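Long-range contact in cellulase (PDB 5E09), which probably hydrolyses internal beta-1,4-glucosidic bonds of cellulose, joining a family 5 catalytic barrel to carbohydrate-binding modules in a halophilic enzyme: residues Arg339-Asp352 against Phe419-Asp433. Numbering follows the deposited sequence.
Sequences RSATAESNLIHVRD and FNSGADWHFQLQNVD
Strands 347-351 and 425-432 run parallel, 4.6 Å apart at closest approach, joined by six backbone hydrogen bonds from Q428 N to N346 O through D352 N to V432 O; as parallel pairing requires, I348 bonds two residues, Q428 O and Q430 N. N-terminal to this, a water bridges A341 O and A423 O. W425 has CG opposite the backbone N (chi1 -176°), which swings the indole against 341-346: T342 CA and A343 N lie over one face, T342 CG2 touches CZ3 at 3.7 Å, and NE1 gives a weak bond to S345 O (3.4 Å). An alanine here is likely to leave T342 facing a gap and S345 O without this donor. The F427 ring turns its edge to A343 CB, while I348 CD1 packs on its CB. A341 CB sits over the centre of the F419 ring, 3.5 Å from the centroid, and S340 OG receives A423 N almost straight (174°). N431 ND2 donates a hydrogen bond to D352 OD1 (3.1 Å) from above the carboxylate plane, and also bonds E408 O; G407 N shares that carboxylate oxygen. Strand 347-351 is an outer strand of the X2 module's mixed sheet; I348 and F427 meet I361 of strand 359-364, and K291 of helix 286-302 touches W425.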
loop_
_atom_site.group_PDB
_atom_site.type_symbol
_atom_site.label_atom_id
_atom_site.label_comp_id
_atom_site.label_asym_id
_atom_site.label_seq_id
_atom_site.Cartn_x
_atom_site.Cartn_y
_atom_site.Cartn_z
ATOM N N ARG A 339 16.767 0.814 -10.831
ATOM C CA ARG A 339 16.269 -0.546 -10.661
ATOM C C ARG A 339 17.172 -1.415 -9.787
ATOM O O ARG A 339 18.396 -1.279 -9.816
ATOM C CB ARG A 339 16.081 -1.207 -12.030
ATOM C CG ARG A 339 15.089 -0.475 -12.923
ATOM C CD ARG A 339 14.339 -1.436 -13.834
ATOM N NE ARG A 339 13.512 -2.375 -13.077
ATOM C CZ ARG A 339 12.770 -3.325 -13.635
ATOM N NH1 ARG A 339 12.751 -3.463 -14.956
ATOM N NH2 ARG A 339 12.047 -4.139 -12.874
ATOM N N SER A 340 16.550 -2.296 -9.006
ATOM C CA SER A 340 17.260 -3.307 -8.228
ATOM C C SER A 340 17.039 -4.675 -8.842
ATOM O O SER A 340 15.969 -4.952 -9.387
ATOM C CB SER A 340 16.794 -3.321 -6.769
ATOM O OG SER A 340 17.114 -2.111 -6.118
ATOM N N ALA A 341 18.049 -5.532 -8.754
ATOM C CA ALA A 341 17.873 -6.918 -9.142
ATOM C C ALA A 341 16.977 -7.599 -8.117
ATOM O O ALA A 341 16.960 -7.229 -6.937
ATOM C CB ALA A 341 19.210 -7.631 -9.250
ATOM N N THR A 342 16.211 -8.578 -8.576
ATOM C CA THR A 342 15.383 -9.364 -7.682
ATOM C C THR A 342 15.624 -10.826 -8.019
ATOM O O THR A 342 16.521 -11.142 -8.801
ATOM C CB THR A 342 13.882 -9.004 -7.810
ATOM O OG1 THR A 342 13.424 -9.300 -9.134
ATOM C CG2 THR A 342 13.652 -7.524 -7.534
ATOM N N ALA A 343 14.839 -11.714 -7.427
ATOM C CA ALA A 343 14.888 -13.128 -7.773
ATOM C C ALA A 343 13.476 -13.706 -7.733
ATOM O O ALA A 343 12.553 -13.057 -7.244
ATOM C CB ALA A 343 15.812 -13.882 -6.832
ATOM N N GLU A 344 13.311 -14.924 -8.242
ATOM C CA GLU A 344 12.002 -15.568 -8.310
ATOM C C GLU A 344 11.376 -15.738 -6.927
ATOM O O GLU A 344 10.163 -15.892 -6.801
ATOM C CB GLU A 344 12.113 -16.927 -9.000
ATOM C CG GLU A 344 13.059 -17.891 -8.305
ATOM C CD GLU A 344 13.183 -19.219 -9.030
ATOM O OE1 GLU A 344 12.282 -19.548 -9.834
ATOM O OE2 GLU A 344 14.186 -19.932 -8.796
ATOM N N SER A 345 12.211 -15.693 -5.896
ATOM C CA SER A 345 11.770 -15.858 -4.522
ATOM C C SER A 345 12.824 -15.286 -3.575
ATOM O O SER A 345 14.004 -15.206 -3.930
ATOM C CB SER A 345 11.518 -17.337 -4.221
ATOM O OG SER A 345 11.429 -17.567 -2.826
ATOM N N ASN A 346 12.410 -14.875 -2.380
ATOM C CA ASN A 346 13.370 -14.431 -1.378
ATOM C C ASN A 346 13.643 -15.565 -0.397
ATOM O O ASN A 346 14.272 -15.373 0.640
ATOM C CB ASN A 346 12.868 -13.188 -0.637
ATOM C CG ASN A 346 11.794 -13.511 0.384
ATOM O OD1 ASN A 346 10.870 -14.272 0.107
ATOM N ND2 ASN A 346 11.915 -12.939 1.570
ATOM N N LEU A 347 13.155 -16.753 -0.744
ATOM C CA LEU A 347 13.298 -17.931 0.098
ATOM C C LEU A 347 14.097 -19.027 -0.602
ATOM O O LEU A 347 13.972 -19.229 -1.810
ATOM C CB LEU A 347 11.924 -18.483 0.487
ATOM C CG LEU A 347 10.922 -17.529 1.140
ATOM C CD1 LEU A 347 9.635 -18.272 1.462
ATOM C CD2 LEU A 347 11.504 -16.883 2.396
ATOM N N ILE A 348 14.914 -19.731 0.175
ATOM C CA ILE A 348 15.578 -20.948 -0.267
ATOM C C ILE A 348 15.188 -22.084 0.667
ATOM O O ILE A 348 15.556 -22.080 1.843
ATOM C CB ILE A 348 17.101 -20.804 -0.263
ATOM C CG1 ILE A 348 17.541 -19.691 -1.208
ATOM C CG2 ILE A 348 17.764 -22.125 -0.631
ATOM C CD1 ILE A 348 19.014 -19.373 -1.095
ATOM N N HIS A 349 14.442 -23.054 0.151
ATOM C CA HIS A 349 13.987 -24.165 0.977
ATOM C C HIS A 349 14.888 -25.387 0.873
ATOM O O HIS A 349 15.251 -25.824 -0.217
ATOM C CB HIS A 349 12.558 -24.562 0.606
ATOM C CG HIS A 349 11.565 -23.452 0.772
ATOM N ND1 HIS A 349 11.254 -22.582 -0.244
ATOM C CD2 HIS A 349 10.832 -23.072 1.844
ATOM C CE1 HIS A 349 10.356 -21.711 0.190
ATOM N NE2 HIS A 349 10.087 -21.982 1.450
ATOM N N VAL A 350 15.230 -25.936 2.029
ATOM C CA VAL A 350 15.954 -27.188 2.104
ATOM C C VAL A 350 15.197 -28.141 3.022
ATOM O O VAL A 350 14.912 -27.814 4.174
ATOM C CB VAL A 350 17.389 -26.976 2.615
ATOM C CG1 VAL A 350 18.045 -28.303 2.950
ATOM C CG2 VAL A 350 18.211 -26.199 1.586
ATOM N N ARG A 351 14.853 -29.313 2.505
ATOM C CA ARG A 351 14.137 -30.302 3.296
ATOM C C ARG A 351 15.050 -30.923 4.347
ATOM O O ARG A 351 16.090 -31.479 4.018
ATOM C CB ARG A 351 13.550 -31.384 2.392
ATOM C CG ARG A 351 12.234 -30.986 1.755
ATOM C CD ARG A 351 11.121 -30.962 2.792
ATOM N NE ARG A 351 10.684 -32.310 3.134
ATOM C CZ ARG A 351 9.478 -32.792 2.857
ATOM N NH1 ARG A 351 8.579 -32.025 2.252
ATOM N NH2 ARG A 351 9.167 -34.034 3.197
ATOM N N ASP A 352 14.663 -30.815 5.613
ATOM C CA ASP A 352 15.446 -31.400 6.696
ATOM C C ASP A 352 15.361 -32.918 6.607
ATOM O O ASP A 352 14.284 -33.473 6.383
ATOM C CB ASP A 352 14.947 -30.903 8.057
ATOM C CG ASP A 352 15.804 -31.391 9.212
ATOM O OD1 ASP A 352 16.981 -30.975 9.306
ATOM O OD2 ASP A 352 15.295 -32.183 10.036
ATOM N N PHE A 419 24.960 -6.386 -5.733
ATOM C CA PHE A 419 24.915 -6.056 -7.147
ATOM C C PHE A 419 25.661 -4.758 -7.415
ATOM O O PHE A 419 25.877 -3.962 -6.500
ATOM C CB PHE A 419 23.459 -5.959 -7.627
ATOM C CG PHE A 419 22.683 -7.233 -7.450
ATOM C CD1 PHE A 419 21.993 -7.484 -6.276
ATOM C CD2 PHE A 419 22.671 -8.196 -8.448
ATOM C CE1 PHE A 419 21.295 -8.669 -6.110
ATOM C CE2 PHE A 419 21.979 -9.385 -8.281
ATOM C CZ PHE A 419 21.290 -9.620 -7.116
ATOM N N ASN A 420 26.058 -4.550 -8.667
ATOM C CA ASN A 420 26.811 -3.353 -9.016
ATOM C C ASN A 420 25.975 -2.100 -8.795
ATOM O O ASN A 420 26.514 -1.020 -8.554
ATOM C CB ASN A 420 27.320 -3.418 -10.463
ATOM C CG ASN A 420 26.216 -3.641 -11.475
ATOM O OD1 ASN A 420 25.104 -4.039 -11.128
ATOM N ND2 ASN A 420 26.525 -3.397 -12.747
ATOM N N SER A 421 24.656 -2.258 -8.860
ATOM C CA SER A 421 23.737 -1.167 -8.567
ATOM C C SER A 421 22.456 -1.701 -7.934
ATOM O O SER A 421 22.064 -2.844 -8.182
ATOM C CB SER A 421 23.415 -0.382 -9.839
ATOM O OG SER A 421 22.849 0.879 -9.528
ATOM N N GLY A 422 21.813 -0.874 -7.112
ATOM C CA GLY A 422 20.532 -1.218 -6.519
ATOM C C GLY A 422 20.648 -1.773 -5.116
ATOM O O GLY A 422 21.736 -1.823 -4.546
ATOM N N ALA A 423 19.519 -2.190 -4.553
ATOM C CA ALA A 423 19.510 -2.755 -3.209
ATOM C C ALA A 423 20.005 -4.192 -3.220
ATOM O O ALA A 423 19.928 -4.885 -4.241
ATOM C CB ALA A 423 18.110 -2.684 -2.606
ATOM N N ASP A 424 20.510 -4.632 -2.076
ATOM C CA ASP A 424 20.876 -6.025 -1.895
ATOM C C ASP A 424 19.624 -6.878 -1.785
ATOM O O ASP A 424 18.606 -6.424 -1.261
ATOM C CB ASP A 424 21.744 -6.202 -0.649
ATOM C CG ASP A 424 23.132 -5.619 -0.822
ATOM O OD1 ASP A 424 23.561 -5.436 -1.981
ATOM O OD2 ASP A 424 23.793 -5.348 0.202
ATOM N N TRP A 425 19.697 -8.112 -2.282
ATOM C CA TRP A 425 18.563 -9.017 -2.178
ATOM C C TRP A 425 18.850 -10.050 -1.100
ATOM O O TRP A 425 19.925 -10.636 -1.079
ATOM C CB TRP A 425 18.275 -9.691 -3.523
ATOM C CG TRP A 425 17.057 -10.576 -3.512
ATOM C CD1 TRP A 425 17.030 -11.930 -3.323
ATOM C CD2 TRP A 425 15.695 -10.171 -3.701
ATOM N NE1 TRP A 425 15.737 -12.390 -3.385
ATOM C CE2 TRP A 425 14.894 -11.327 -3.614
ATOM C CE3 TRP A 425 15.069 -8.938 -3.937
ATOM C CZ2 TRP A 425 13.500 -11.295 -3.752
ATOM C CZ3 TRP A 425 13.682 -8.905 -4.073
ATOM C CH2 TRP A 425 12.918 -10.075 -3.977
ATOM N N HIS A 426 17.899 -10.276 -0.199
ATOM C CA HIS A 426 18.149 -11.161 0.932
ATOM C C HIS A 426 17.390 -12.471 0.840
ATOM O O HIS A 426 16.175 -12.510 1.008
ATOM C CB HIS A 426 17.800 -10.459 2.244
ATOM C CG HIS A 426 18.557 -9.189 2.458
ATOM N ND1 HIS A 426 18.182 -7.996 1.879
ATOM C CD2 HIS A 426 19.688 -8.931 3.156
ATOM C CE1 HIS A 426 19.041 -7.054 2.225
ATOM N NE2 HIS A 426 19.965 -7.595 2.999
ATOM N N PHE A 427 18.119 -13.549 0.584
ATOM C CA PHE A 427 17.546 -14.886 0.634
ATOM C C PHE A 427 17.458 -15.394 2.065
ATOM O O PHE A 427 18.454 -15.399 2.792
ATOM C CB PHE A 427 18.373 -15.866 -0.197
ATOM C CG PHE A 427 18.398 -15.547 -1.661
ATOM C CD1 PHE A 427 17.273 -15.752 -2.446
ATOM C CD2 PHE A 427 19.544 -15.056 -2.253
ATOM C CE1 PHE A 427 17.292 -15.463 -3.800
ATOM C CE2 PHE A 427 19.574 -14.767 -3.608
ATOM C CZ PHE A 427 18.447 -14.969 -4.381
ATOM N N GLN A 428 16.266 -15.824 2.461
ATOM C CA GLN A 428 16.085 -16.529 3.721
ATOM C C GLN A 428 16.292 -18.023 3.473
ATOM O O GLN A 428 15.574 -18.631 2.680
ATOM C CB GLN A 428 14.688 -16.265 4.303
ATOM C CG GLN A 428 14.250 -14.801 4.255
ATOM C CD GLN A 428 14.979 -13.924 5.261
ATOM O OE1 GLN A 428 15.063 -14.252 6.445
ATOM N NE2 GLN A 428 15.502 -12.796 4.794
ATOM N N LEU A 429 17.285 -18.609 4.132
ATOM C CA LEU A 429 17.559 -20.036 3.986
ATOM C C LEU A 429 16.692 -20.829 4.964
ATOM O O LEU A 429 17.010 -20.933 6.151
ATOM C CB LEU A 429 19.047 -20.320 4.207
ATOM C CG LEU A 429 19.553 -21.761 4.114
ATOM C CD1 LEU A 429 19.075 -22.439 2.838
ATOM C CD2 LEU A 429 21.072 -21.778 4.185
ATOM N N GLN A 430 15.589 -21.374 4.455
ATOM C CA GLN A 430 14.610 -22.064 5.289
ATOM C C GLN A 430 14.845 -23.573 5.358
ATOM O O GLN A 430 14.767 -24.262 4.340
ATOM C CB GLN A 430 13.188 -21.806 4.768
ATOM C CG GLN A 430 12.777 -20.342 4.672
ATOM C CD GLN A 430 12.764 -19.644 6.022
ATOM O OE1 GLN A 430 13.549 -18.728 6.262
ATOM N NE2 GLN A 430 11.876 -20.075 6.907
ATOM N N ASN A 431 15.119 -24.086 6.557
ATOM C CA ASN A 431 15.101 -25.527 6.791
ATOM C C ASN A 431 13.670 -25.960 7.081
ATOM O O ASN A 431 13.122 -25.624 8.124
ATOM C CB ASN A 431 16.023 -25.912 7.958
ATOM C CG ASN A 431 16.399 -27.394 7.953
ATOM O OD1 ASN A 431 16.210 -28.095 6.955
ATOM N ND2 ASN A 431 16.940 -27.873 9.072
ATOM N N VAL A 432 13.054 -26.692 6.165
ATOM C CA VAL A 432 11.663 -27.062 6.368
ATOM C C VAL A 432 11.450 -28.557 6.506
ATOM O O VAL A 432 12.276 -29.376 6.097
ATOM C CB VAL A 432 10.767 -26.554 5.215
ATOM C CG1 VAL A 432 10.861 -25.041 5.101
ATOM C CG2 VAL A 432 11.152 -27.220 3.908
ATOM N N ASP A 433 10.326 -28.889 7.121
ATOM C CA ASP A 433 9.753 -30.212 7.043
ATOM C C ASP A 433 8.337 -30.048 6.506
ATOM O O ASP A 433 7.814 -28.927 6.436
ATOM C CB ASP A 433 9.749 -30.889 8.410
ATOM C CG ASP A 433 10.157 -32.342 8.338
ATOM O OD1 ASP A 433 9.648 -33.061 7.446
ATOM O OD2 ASP A 433 10.994 -32.757 9.172
HETATM O O HOH W 1 17.072 -6.033 -4.425
HETATM O O HOH W 2 19.895 -4.708 -6.938
HETATM O O HOH W 3 14.336 -11.566 2.455
#